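PDB 6RXA: argininosuccinate lyase from Chelativorans sp., which acts as a carbon-nitrogen lyase of the aspartase/fumarase superfamily (EDDS lyase) and is thought to be able to split argininosuccinate into fumarate and L-arginine. Local coordinates for residues S365-L370 with D432-W437; T152-Y157 with Q164-G169; D372-R377 with A421-S426; H386-H391 with Q412-A417; A141-A146 with A174-L179. The protein carries 2 engineered substitutions. All blocks are in the same frame, centred on the assembly; numbering follows the deposited sequence. Where two conformers were deposited one is given.

Contact 1 (S365-L370 with D432-W437)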
# COMPACT_ATOMS: atom_id res chain seq x y z
N SER A 365 10.74 31.15 20.78
CA SER A 365 9.48 30.47 21.04
C SER A 365 8.59 31.24 22.02
O SER A 365 7.40 30.91 22.13
CB SER A 365 9.75 29.06 21.55
OG SER A 365 10.20 29.07 22.89
N THR A 366 9.12 32.22 22.74
CA THR A 366 8.32 33.03 23.66
C THR A 366 7.57 34.17 22.98
O THR A 366 6.91 34.95 23.67
CB THR A 366 9.23 33.58 24.77
OG1 THR A 366 10.31 34.30 24.16
CG2 THR A 366 9.77 32.44 25.63
N MET A 367 7.62 34.28 21.65
CA MET A 367 7.03 35.45 21.01
C MET A 367 5.50 35.46 21.07
O MET A 367 4.90 36.54 21.02
CB MET A 367 7.52 35.59 19.57
CG MET A 367 8.99 35.91 19.44
SD MET A 367 9.44 37.48 20.21
CE MET A 367 10.41 36.90 21.61
N THR A 368 4.85 34.29 21.15
CA THR A 368 3.40 34.30 21.29
C THR A 368 3.00 34.99 22.57
O THR A 368 2.09 35.83 22.58
CB THR A 368 2.82 32.89 21.28
OG1 THR A 368 3.08 32.25 20.03
CG2 THR A 368 1.30 32.97 21.47
N ASP A 369 3.68 34.68 23.67
CA ASP A 369 3.33 35.33 24.93
C ASP A 369 3.56 36.84 24.87
O ASP A 369 2.80 37.61 25.45
CB ASP A 369 4.07 34.71 26.11
CG ASP A 369 3.31 33.52 26.67
OD1 ASP A 369 2.47 32.98 25.93
OD2 ASP A 369 3.55 33.15 27.84
N LEU A 370 4.61 37.28 24.17
CA LEU A 370 4.79 38.72 23.98
C LEU A 370 3.61 39.33 23.21
O LEU A 370 3.11 40.40 23.57
CB LEU A 370 6.13 38.99 23.28
CG LEU A 370 6.58 40.45 23.15
CD1 LEU A 370 6.83 41.05 24.53
CD2 LEU A 370 7.83 40.57 22.28
N ASP A 432 8.55 39.54 31.70
CA ASP A 432 7.73 38.42 32.14
C ASP A 432 7.15 37.65 30.96
O ASP A 432 6.96 36.43 31.05
CB ASP A 432 6.61 38.92 33.05
CG ASP A 432 5.68 37.81 33.48
OD1 ASP A 432 6.14 36.88 34.19
OD2 ASP A 432 4.49 37.86 33.12
N ALA A 433 6.87 38.33 29.85
CA ALA A 433 6.36 37.63 28.67
C ALA A 433 7.44 36.75 28.04
O ALA A 433 7.12 35.72 27.44
CB ALA A 433 5.85 38.65 27.65
N LEU A 434 8.71 37.14 28.17
CA LEU A 434 9.81 36.43 27.53
C LEU A 434 10.43 35.36 28.42
O LEU A 434 11.37 34.67 27.98
CB LEU A 434 10.90 37.42 27.12
CG LEU A 434 10.50 38.50 26.12
CD1 LEU A 434 11.66 39.48 25.93
CD2 LEU A 434 10.09 37.91 24.79
N ASP A 435 9.96 35.21 29.65
CA ASP A 435 10.50 34.21 30.56
C ASP A 435 9.89 32.87 30.17
O ASP A 435 8.67 32.70 30.30
CB ASP A 435 10.12 34.59 31.98
CG ASP A 435 10.62 33.61 33.02
OD1 ASP A 435 10.79 32.41 32.71
OD2 ASP A 435 10.84 34.04 34.17
N PRO A 436 10.67 31.89 29.69
CA PRO A 436 10.05 30.66 29.18
C PRO A 436 9.34 29.85 30.25
O PRO A 436 8.39 29.13 29.94
CB PRO A 436 11.22 29.88 28.56
CG PRO A 436 12.43 30.40 29.27
CD PRO A 436 12.15 31.84 29.60
N TRP A 437 9.81 29.92 31.51
CA TRP A 437 9.10 29.21 32.56
C TRP A 437 7.75 29.85 32.83
O TRP A 437 6.76 29.14 33.07
CB TRP A 437 9.94 29.15 33.84
CG TRP A 437 9.30 28.32 34.91
CD1 TRP A 437 8.94 28.73 36.17
CD2 TRP A 437 8.91 26.95 34.81
NE1 TRP A 437 8.36 27.68 36.86
CE2 TRP A 437 8.33 26.58 36.04
CE3 TRP A 437 8.99 25.99 33.79
CZ2 TRP A 437 7.85 25.30 36.28
CZ3 TRP A 437 8.51 24.72 34.04
CH2 TRP A 437 7.94 24.39 35.27
O HOH W 1 12.55 34.66 25.62

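Contact 2 (T152-Y157 with Q164-G169)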
# COMPACT_ATOMS: atom_id res chain seq x y z
N THR A 152 10.94 20.18 33.43
CA THR A 152 11.98 20.14 32.40
C THR A 152 11.52 20.98 31.21
O THR A 152 11.00 20.48 30.22
CB THR A 152 12.28 18.70 32.02
OG1 THR A 152 12.73 17.99 33.18
CG2 THR A 152 13.37 18.63 30.96
N VAL A 153 11.74 22.30 31.33
CA VAL A 153 11.31 23.21 30.27
C VAL A 153 12.07 22.95 28.98
O VAL A 153 13.29 22.75 28.98
CB VAL A 153 11.44 24.67 30.76
CG1 VAL A 153 12.88 25.02 31.05
CG2 VAL A 153 10.87 25.64 29.71
N MET A 154 11.35 22.97 27.87
CA MET A 154 11.93 22.72 26.56
C MET A 154 10.93 23.23 25.54
O MET A 154 9.77 23.49 25.87
CB MET A 154 12.20 21.24 26.33
CG MET A 154 10.94 20.41 26.10
SD MET A 154 11.32 18.67 25.77
CE MET A 154 9.77 18.13 25.03
N VAL A 155 11.37 23.37 24.29
CA VAL A 155 10.45 23.81 23.25
C VAL A 155 9.72 22.62 22.64
O VAL A 155 10.26 21.51 22.53
CB VAL A 155 11.14 24.67 22.17
CG1 VAL A 155 11.90 25.82 22.80
CG2 VAL A 155 12.07 23.81 21.32
N VAL A 156 8.49 22.87 22.23
CA VAL A 156 7.76 21.99 21.32
C VAL A 156 7.93 22.54 19.91
O VAL A 156 8.08 23.75 19.70
CB VAL A 156 6.28 21.87 21.73
CG1 VAL A 156 5.52 23.16 21.48
CG2 VAL A 156 5.61 20.69 20.97
N TYR A 157 7.88 21.64 18.93
CA TYR A 157 8.06 21.97 17.52
C TYR A 157 6.74 21.80 16.77
O TYR A 157 5.93 20.93 17.10
CB TYR A 157 9.10 21.02 16.87
CG TYR A 157 10.47 21.20 17.46
CD1 TYR A 157 10.84 20.52 18.62
CD2 TYR A 157 11.38 22.08 16.90
CE1 TYR A 157 12.08 20.71 19.19
CE2 TYR A 157 12.62 22.28 17.46
CZ TYR A 157 12.96 21.59 18.61
OH TYR A 157 14.20 21.79 19.19
N GLN A 164 6.62 26.87 20.85
CA GLN A 164 6.39 27.52 22.14
C GLN A 164 7.02 26.68 23.23
O GLN A 164 7.36 25.51 23.03
CB GLN A 164 4.89 27.69 22.41
CG GLN A 164 4.14 28.64 21.46
CD GLN A 164 2.65 28.67 21.73
OE1 GLN A 164 2.12 27.88 22.53
NE2 GLN A 164 1.95 29.58 21.06
N PRO A 165 7.16 27.24 24.44
CA PRO A 165 7.72 26.46 25.56
C PRO A 165 6.71 25.48 26.14
O PRO A 165 5.54 25.80 26.33
CB PRO A 165 8.09 27.54 26.60
CG PRO A 165 8.14 28.83 25.82
CD PRO A 165 7.07 28.67 24.79
N ILE A 166 7.20 24.26 26.42
CA ILE A 166 6.44 23.23 27.13
C ILE A 166 7.38 22.61 28.16
O ILE A 166 8.39 23.21 28.54
CB ILE A 166 5.88 22.18 26.16
CG1 ILE A 166 7.02 21.48 25.41
CG2 ILE A 166 4.91 22.81 25.18
CD1 ILE A 166 6.63 20.11 24.85
N THR A 167 7.07 21.39 28.59
CA THR A 167 8.01 20.59 29.37
C THR A 167 8.10 19.21 28.74
O THR A 167 7.22 18.78 28.00
CB THR A 167 7.57 20.43 30.83
OG1 THR A 167 6.38 19.63 30.85
CG2 THR A 167 7.30 21.77 31.47
N LEU A 168 9.19 18.50 29.05
CA LEU A 168 9.31 17.12 28.59
C LEU A 168 8.16 16.27 29.10
O LEU A 168 7.66 15.40 28.38
CB LEU A 168 10.68 16.56 29.00
CG LEU A 168 10.96 15.10 28.64
CD1 LEU A 168 10.81 14.86 27.14
CD2 LEU A 168 12.35 14.72 29.11
N GLY A 169 7.71 16.50 30.34
CA GLY A 169 6.55 15.78 30.84
C GLY A 169 5.31 15.99 29.99
O GLY A 169 4.56 15.05 29.71

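Contact 3 (D372-R377 with A421-S426)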
# COMPACT_ATOMS: atom_id res chain seq x y z
N ASP A 372 0.44 38.02 22.95
CA ASP A 372 -0.75 37.97 23.80
C ASP A 372 -0.73 39.07 24.84
O ASP A 372 -1.78 39.62 25.20
CB ASP A 372 -0.82 36.62 24.52
CG ASP A 372 -1.31 35.47 23.64
OD1 ASP A 372 -2.12 35.70 22.72
OD2 ASP A 372 -0.90 34.33 23.90
N MET A 373 0.46 39.41 25.33
CA MET A 373 0.59 40.47 26.33
C MET A 373 0.16 41.82 25.75
O MET A 373 -0.54 42.60 26.41
CB MET A 373 2.02 40.53 26.85
CG MET A 373 2.26 41.54 27.96
SD MET A 373 2.61 43.19 27.32
CE MET A 373 4.34 43.01 26.90
N LEU A 374 0.56 42.11 24.51
CA LEU A 374 0.15 43.37 23.89
C LEU A 374 -1.37 43.44 23.78
O LEU A 374 -1.99 44.45 24.14
CB LEU A 374 0.79 43.54 22.52
CG LEU A 374 2.31 43.52 22.45
CD1 LEU A 374 2.77 43.81 21.02
CD2 LEU A 374 2.92 44.49 23.43
N VAL A 375 -1.99 42.37 23.28
CA VAL A 375 -3.45 42.33 23.18
C VAL A 375 -4.09 42.55 24.54
O VAL A 375 -5.01 43.35 24.70
CB VAL A 375 -3.90 40.98 22.57
CG1 VAL A 375 -5.41 40.83 22.64
CG2 VAL A 375 -3.40 40.86 21.14
N ARG A 376 -3.60 41.82 25.55
CA ARG A 376 -4.21 41.87 26.88
C ARG A 376 -3.99 43.21 27.55
O ARG A 376 -4.89 43.73 28.22
CB ARG A 376 -3.62 40.74 27.73
CG ARG A 376 -4.34 40.47 29.03
CD ARG A 376 -3.64 39.35 29.81
NE ARG A 376 -3.73 38.04 29.14
CZ ARG A 376 -2.71 37.40 28.57
NH1 ARG A 376 -1.49 37.91 28.57
NH2 ARG A 376 -2.93 36.22 28.00
N ARG A 377 -2.80 43.81 27.37
CA ARG A 377 -2.46 45.03 28.10
C ARG A 377 -2.99 46.29 27.42
O ARG A 377 -3.49 47.19 28.10
CB ARG A 377 -0.94 45.14 28.26
CG ARG A 377 -0.34 44.10 29.21
CD ARG A 377 -0.54 44.48 30.68
NE ARG A 377 0.25 45.65 31.05
CZ ARG A 377 0.23 46.22 32.25
NH1 ARG A 377 -0.55 45.73 33.21
NH2 ARG A 377 0.98 47.29 32.49
N ALA A 421 3.48 54.41 15.80
CA ALA A 421 3.18 54.77 17.17
C ALA A 421 3.86 53.79 18.12
O ALA A 421 4.03 52.61 17.81
CB ALA A 421 1.67 54.72 17.43
N GLY A 422 4.24 54.30 19.29
CA GLY A 422 4.72 53.45 20.35
C GLY A 422 3.59 52.62 20.94
O GLY A 422 2.47 52.58 20.42
N ILE A 423 3.89 51.96 22.04
CA ILE A 423 2.91 51.08 22.68
C ILE A 423 3.11 51.13 24.18
O ILE A 423 4.25 51.14 24.67
CB ILE A 423 2.98 49.64 22.11
CG1 ILE A 423 1.86 48.78 22.71
CG2 ILE A 423 4.35 49.04 22.35
CD1 ILE A 423 1.26 47.78 21.72
N ASN A 424 2.00 51.16 24.91
CA ASN A 424 2.02 51.47 26.34
C ASN A 424 2.16 50.18 27.15
O ASN A 424 1.22 49.67 27.77
CB ASN A 424 0.75 52.24 26.72
CG ASN A 424 1.00 53.26 27.81
OD1 ASN A 424 2.02 53.95 27.82
ND2 ASN A 424 0.05 53.37 28.73
N VAL A 425 3.39 49.65 27.15
CA VAL A 425 3.75 48.49 27.95
C VAL A 425 5.10 48.77 28.61
O VAL A 425 5.91 49.56 28.12
CB VAL A 425 3.81 47.18 27.14
CG1 VAL A 425 2.45 46.88 26.50
CG2 VAL A 425 4.90 47.25 26.09
N SER A 426 5.33 48.09 29.73
CA SER A 426 6.51 48.34 30.55
C SER A 426 7.60 47.31 30.26
O SER A 426 7.36 46.25 29.66
CB SER A 426 6.15 48.27 32.03
OG SER A 426 5.82 46.93 32.39

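Contact 4 (H386-H391 with Q412-A417)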
# COMPACT_ATOMS: atom_id res chain seq x y z
N HIS A 386 0.51 40.68 16.30
CA HIS A 386 1.37 39.71 15.64
C HIS A 386 2.34 40.39 14.69
O HIS A 386 3.54 40.06 14.68
CB HIS A 386 0.46 38.71 14.93
CG HIS A 386 1.17 37.70 14.10
ND1 HIS A 386 1.75 38.01 12.89
CD2 HIS A 386 1.34 36.37 14.27
CE1 HIS A 386 2.27 36.91 12.36
NE2 HIS A 386 2.02 35.90 13.17
N GLU A 387 1.87 41.37 13.92
CA GLU A 387 2.76 42.04 12.98
C GLU A 387 3.86 42.81 13.70
O GLU A 387 5.01 42.85 13.22
CB GLU A 387 1.94 42.99 12.09
CG GLU A 387 2.63 43.39 10.78
CD GLU A 387 2.87 42.21 9.84
OE1 GLU A 387 3.97 42.13 9.27
OE2 GLU A 387 1.96 41.37 9.68
N ILE A 388 3.54 43.44 14.83
CA ILE A 388 4.57 44.14 15.60
C ILE A 388 5.62 43.15 16.08
O ILE A 388 6.83 43.38 15.96
CB ILE A 388 3.95 44.89 16.78
CG1 ILE A 388 3.06 46.04 16.31
CG2 ILE A 388 5.07 45.41 17.69
CD1 ILE A 388 2.23 46.65 17.43
N VAL A 389 5.17 42.04 16.67
CA VAL A 389 6.13 41.09 17.23
C VAL A 389 6.94 40.39 16.13
O VAL A 389 8.12 40.10 16.32
CB VAL A 389 5.43 40.10 18.18
CG1 VAL A 389 6.42 39.05 18.67
CG2 VAL A 389 4.81 40.87 19.35
N ALA A 390 6.35 40.13 14.97
CA ALA A 390 7.17 39.59 13.89
C ALA A 390 8.31 40.53 13.55
O ALA A 390 9.43 40.09 13.27
CB ALA A 390 6.31 39.31 12.66
N HIS A 391 8.05 41.85 13.56
CA HIS A 391 9.10 42.83 13.30
C HIS A 391 10.15 42.79 14.40
O HIS A 391 11.35 42.91 14.12
CB HIS A 391 8.48 44.22 13.18
CG HIS A 391 9.43 45.28 12.69
ND1 HIS A 391 9.33 45.83 11.43
CD2 HIS A 391 10.48 45.89 13.28
CE1 HIS A 391 10.28 46.73 11.27
NE2 HIS A 391 11.00 46.78 12.38
N GLN A 412 9.54 48.97 21.29
CA GLN A 412 8.98 50.26 20.90
C GLN A 412 9.36 50.60 19.47
O GLN A 412 8.53 51.10 18.70
CB GLN A 412 9.43 51.36 21.86
CG GLN A 412 8.91 51.22 23.29
CD GLN A 412 7.39 51.32 23.40
OE1 GLN A 412 6.73 52.03 22.64
NE2 GLN A 412 6.83 50.61 24.37
N GLU A 413 10.61 50.32 19.08
CA GLU A 413 11.03 50.59 17.71
C GLU A 413 10.19 49.80 16.71
O GLU A 413 9.82 50.32 15.65
CB GLU A 413 12.51 50.23 17.53
CG GLU A 413 13.48 51.10 18.31
CD GLU A 413 14.92 50.69 18.10
OE1 GLU A 413 15.79 51.18 18.86
OE2 GLU A 413 15.20 49.88 17.19
N ALA A 414 9.90 48.54 17.02
CA ALA A 414 9.10 47.73 16.12
C ALA A 414 7.68 48.28 16.01
O ALA A 414 7.12 48.32 14.91
CB ALA A 414 9.06 46.29 16.62
N ALA A 415 7.10 48.67 17.14
CA ALA A 415 5.77 49.25 17.09
C ALA A 415 5.78 50.51 16.24
O ALA A 415 4.88 50.72 15.42
CB ALA A 415 5.28 49.55 18.51
N VAL A 416 6.82 51.33 16.38
CA VAL A 416 6.91 52.57 15.60
C VAL A 416 7.13 52.25 14.13
O VAL A 416 6.45 52.80 13.25
CB VAL A 416 8.02 53.47 16.17
CG1 VAL A 416 8.38 54.59 15.18
CG2 VAL A 416 7.60 54.07 17.51
N ALA A 417 8.08 51.35 13.83
CA ALA A 417 8.39 51.02 12.44
C ALA A 417 7.18 50.43 11.73
O ALA A 417 6.99 50.68 10.53
CB ALA A 417 9.55 50.03 12.39

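Contact 5 (A141-A146 with A174-L179)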
# COMPACT_ATOMS: atom_id res chain seq x y z
N ALA A 141 6.33 3.24 30.87
CA ALA A 141 7.61 3.94 30.81
C ALA A 141 7.43 5.41 30.46
O ALA A 141 8.10 6.28 31.02
CB ALA A 141 8.53 3.25 29.80
N VAL A 142 6.51 5.70 29.54
CA VAL A 142 6.23 7.07 29.11
C VAL A 142 5.68 7.90 30.27
O VAL A 142 6.14 9.02 30.52
CB VAL A 142 5.25 7.03 27.92
CG1 VAL A 142 4.61 8.38 27.65
CG2 VAL A 142 5.95 6.50 26.67
N VAL A 143 4.66 7.38 30.97
CA VAL A 143 4.03 8.14 32.04
C VAL A 143 4.98 8.30 33.23
O VAL A 143 5.06 9.38 33.83
CB VAL A 143 2.71 7.46 32.46
CG1 VAL A 143 2.12 8.14 33.68
CG2 VAL A 143 1.72 7.49 31.33
N HIS A 144 5.70 7.23 33.58
CA HIS A 144 6.61 7.30 34.71
C HIS A 144 7.77 8.25 34.42
O HIS A 144 8.23 8.98 35.32
CB HIS A 144 7.07 5.90 35.09
CG HIS A 144 5.93 4.97 35.41
ND1 HIS A 144 6.11 3.62 35.65
CD2 HIS A 144 4.60 5.20 35.52
CE1 HIS A 144 4.94 3.06 35.90
NE2 HIS A 144 4.00 4.00 35.81
N LYS A 145 8.23 8.30 33.17
CA LYS A 145 9.23 9.29 32.76
C LYS A 145 8.66 10.70 32.84
O LYS A 145 9.31 11.61 33.36
CB LYS A 145 9.72 8.97 31.35
CG LYS A 145 10.96 9.74 30.88
CD LYS A 145 12.25 9.27 31.53
CE LYS A 145 13.46 9.79 30.76
NZ LYS A 145 14.72 9.19 31.29
N ALA A 146 7.43 10.89 32.36
CA ALA A 146 6.81 12.21 32.42
C ALA A 146 6.77 12.74 33.85
O ALA A 146 7.00 13.93 34.09
CB ALA A 146 5.40 12.17 31.85
N ALA A 174 1.47 13.52 25.63
CA ALA A 174 0.83 13.35 24.33
C ALA A 174 0.95 11.90 23.88
O ALA A 174 -0.02 11.30 23.40
CB ALA A 174 1.49 14.27 23.30
N ILE A 175 2.13 11.32 24.06
CA ILE A 175 2.35 9.92 23.71
C ILE A 175 1.44 9.02 24.54
O ILE A 175 0.83 8.09 24.02
CB ILE A 175 3.84 9.56 23.85
CG1 ILE A 175 4.73 10.52 23.04
CG2 ILE A 175 4.07 8.11 23.46
CD1 ILE A 175 4.46 10.55 21.56
N SER A 176 1.29 9.33 25.84
CA SER A 176 0.41 8.52 26.68
C SER A 176 -1.02 8.50 26.14
O SER A 176 -1.67 7.45 26.13
CB SER A 176 0.45 9.00 28.13
OG SER A 176 -0.44 8.22 28.94
N GLU A 177 -1.53 9.66 25.69
CA GLU A 177 -2.90 9.73 25.18
C GLU A 177 -3.03 8.97 23.87
O GLU A 177 -4.04 8.28 23.64
CB GLU A 177 -3.31 11.20 25.07
CG GLU A 177 -4.80 11.42 24.75
CD GLU A 177 -5.31 12.82 25.06
OE1 GLU A 177 -4.57 13.64 25.65
OE2 GLU A 177 -6.49 13.09 24.73
N ASN A 178 -2.02 9.06 23.00
CA ASN A 178 -1.96 8.24 21.79
C ASN A 178 -2.06 6.76 22.14
O ASN A 178 -2.83 6.00 21.53
CB ASN A 178 -0.63 8.52 21.07
CG ASN A 178 -0.30 7.49 19.99
OD1 ASN A 178 0.03 6.34 20.29
ND2 ASN A 178 -0.36 7.91 18.72
N LEU A 179 -1.29 6.33 23.14
CA LEU A 179 -1.25 4.93 23.50
C LEU A 179 -2.55 4.47 24.13
O LEU A 179 -2.96 3.33 23.93
CB LEU A 179 -0.08 4.68 24.44
CG LEU A 179 1.30 4.90 23.83
CD1 LEU A 179 2.42 4.75 24.85
CD2 LEU A 179 1.53 3.93 22.67

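Contact 1 (S365-L370 with D432-W437)
Thr366 and Leu434 are joined through a water; no direct hydrogen bond runs between 365-370 and 432-437. The water accepts from Thr366 OG1 at 2.7 Å and donates to Leu434 O at 2.6 Å. With chi1 at 55°, the Thr366 hydroxyl sits between its own backbone N and carbonyl carbon, where it meets this water, while the methyl CG2 lies 3.6 Å from the same Leu434 O and also borders Pro436.

Two of the apolar contacts share one methyl, Leu434 CD2. It is 3.4 Å from Met367 CE, closer than ordinary van der Waals packing. The methionine starts out pointing away from 432-437, and the bends at chi2 and chi3 bring its CE back. Leu434 CD2 also borders Leu370 CD2 at 4.3 Å. In a separate touch, Ala433 CB rests against the helix backbone itself, 3.8 Å from Leu370 CA.

Two polar groups at the seam have partners outside the pair. Asp369 CB packs 3.5 Å from Ala433 O, whereas its carboxylate forms salt bridges to Arg442 and Arg443, and Ala433 O is hydrogen-bonded to Asn439. Within its own segment, Asp435 is the N-cap of helix 436-442; its OD1 accepts a weak bond from Trp437 N (2.9 Å, 129°).

This seam therefore links the start of helix 367-378 to the junction of helices 427-434 and 436-442 in the C-terminal region. A methyl-rich interior does the packing, and the one polar link between the segments is carried by a bridging water instead of a direct bond.

Contact 2 (T152-Y157 with Q164-G169)
Ile166 N donates to Met154 O over 2.7 Å at 170°, the shortest bond between 152-157 and 164-169, with the donor nearly in line with the carbonyl. The return bond is different: Met154 N, 3.0 Å from Ile166 O, stands well above that carbonyl's plane. Ile166 O is approached a second time by Val153 CA, a CH...O contact of 3.4 Å. The Met154-Ile166 bonds belong to the two-stranded antiparallel beta hairpin of strands 153-158 and 161-167, in which Val153-Thr167 and Val155-Pro165 are non-hydrogen-bonded pairs. Just beyond the strand ends, Thr152 O takes Leu168 N at 2.9 Å and borders Thr167 CA. On the face carrying Met154, Val156 and Ile166, the isoleucine CD1 is wedged between Val156 CB (3.6 Å) and Met154 CE (3.7 Å). Met154 CG lies between its backbone N and carbonyl carbon (chi1 73°), and the extended chain beyond it brings SD to 3.9 Å from Leu168 CB. Ala204 of the third subunit also packs on Ile166. Thr167 is the N-cap of helix 168-193, its OG1 bonded to His170 N. The strand of Val156 runs on into Thr158, which binds fumarate in another structure of this protein.

Contact 3 (D372-R377 with A421-S426)
Val425 presses its CG1 methyl into a niche formed by Met373, Leu374 and Arg377 on one side of helix 367-378. The close part is entirely apolar. Val425 CG1 lies 3.8 Å from Met373 SD and 3.9 Å from Leu374 CD2, and Leu374 meets the valine at about a right angle. The sulfur gets there because Met373 leaves the helix with CG anti to the backbone N (chi1 -176°) and then bends at chi2 and chi3. Ile423 adds a second, looser touch, its CD1 4.1 Å from Leu374 CD2.

The Arg377 side is more open. There the contact thins to Arg377 CB, 4.2 Å from Val425 CG1, and the residue is exposed; its guanidinium forms a salt bridge with Asp429 of helix 427-434. No hydrogen bond crosses between the segments. The loop's polar groups look elsewhere: Ile423 O pairs with Gln412 NE2, and Ser426 OG, at an N-cap position, bonds Asp429 N.

Ile423 and Val425 both direct their CB atoms at the helix, so the link between helices 408-419 and 427-434 packs its apolar side chains on helix 367-378 within the argininosuccinate lyase C-terminal region. Between these two residues the chain makes an inverse gamma turn, centred on Asn424.

Contact 4 (H386-H391 with Q412-A417)
His391 reaches across to Ala414 and Ala417 of helix 408-419, and its atoms can be followed outward one by one. With CG anti to the backbone N (chi1 -170°), the side chain extends from helix 382-399 towards its partner. CB comes 4.1 Å from Ala414 CB. CG stays beside the same methyl, and CD2 is closer, 3.7 Å from Ala414 CB. Farther out the partner changes: CE1 and NE2 both lie 3.6 Å from Ala417 CB, which approaches the ring obliquely. Ala414 O stands over one face of the imidazole. On the remaining corner, ND1 is hydrogen-bonded to OE1 of Gln418, the residue just after the segment, which probably helps to fix the rotation of the ring.

One turn earlier, Ile388 completes the interface. Its CG2 sits 4.2 Å from Ala415 CB and equally near Ala414 CB. Ala414 CB also lies 3.7 Å from Ile388 O, so the alanine methyl touches both a backbone carbonyl and the histidine ring.

The helix segments approach to 8.4 Å between axes, with their N-to-C directions 122° apart, packing helix 382-399 on helix 408-419 within the argininosuccinate lyase C-terminal region, away from the known binding sites. Alanines at 414, 415 and 417 present nothing larger than a methyl, which is consistent with the close approach. No hydrogen bond spans 386-391 and 412-417: van der Waals contacts make up the interface between the two segments, and the polar tether of the imidazole lies at the ND1-Gln418 end.

Contact 5 (A141-A146 with A174-L179)
Among the side chains by which Val142 and Val143 meet Ile175, Ser176 and Leu179, none carries a ring, amide or carboxylate; the flat group involved is the peptide joining Ile175 to Ser176. Val142 CG1 lies over one face of this peptide, 3.9 Å from Ser176 N. The same Val142 CG1 is 4.1 Å from Ile175 CB, and the other branch, CG2, reaches Ile175 CG2 at 4.1 Å and Leu179 CD1 at 4.3 Å. Val142 thus spreads its two methyls over a full turn of helix 168-193, crossing Ile175 at about a right angle.

Val143 touches one residue, Ser176, through its CG2. This methyl comes 3.3 Å from Ser176 OG and 3.8 Å from Ser176 CB, a close methyl-to-oxygen approach. The hydroxyl is carried there with OG anti to the backbone N (chi1 178°), and its polar partner is Arg139 NE, two residues before the segment on helix 112-147.

The two segments run nearly antiparallel, 155° apart in direction, with axes 9.3 Å at closest. Helix 451-500 closes over Val143 and Ser176 through Ala461, while Tyr318 of the third subunit packs on Ile175. This is consistent with the central helix bundle known in the aspartase/fumarase superfamily. Branched aliphatic chains supply the bulk of the seam, and the one buried hydroxyl in it is satisfied by arginine, so a polar link between the two helices lies right beside the apolar contact.

In the fold
The contacts string out along the chain from contact 5, in the helical core, to contacts 3 and 4 at the far end; contacts 4 and 5 have centres about 40 Å apart. Contact 2 bridges them: it shares helix 168-193 with contact 5 (centres about 15 Å) and touches contact 1 (about 13 Å), where Gln164 NE2 and Thr368 OG1 make a weak hydrogen bond. Contacts 3 and 4, about 11 Å apart, nest inside the loop closed by contact 1. Thr158, which can bind fumarate though none is bound here, is about 6 Å, side chain to side chain, from Val156. Contact 4 lies away from the binding sites, although His386 in its first segment bonds succinate-binding Ser280 O of the second subunit.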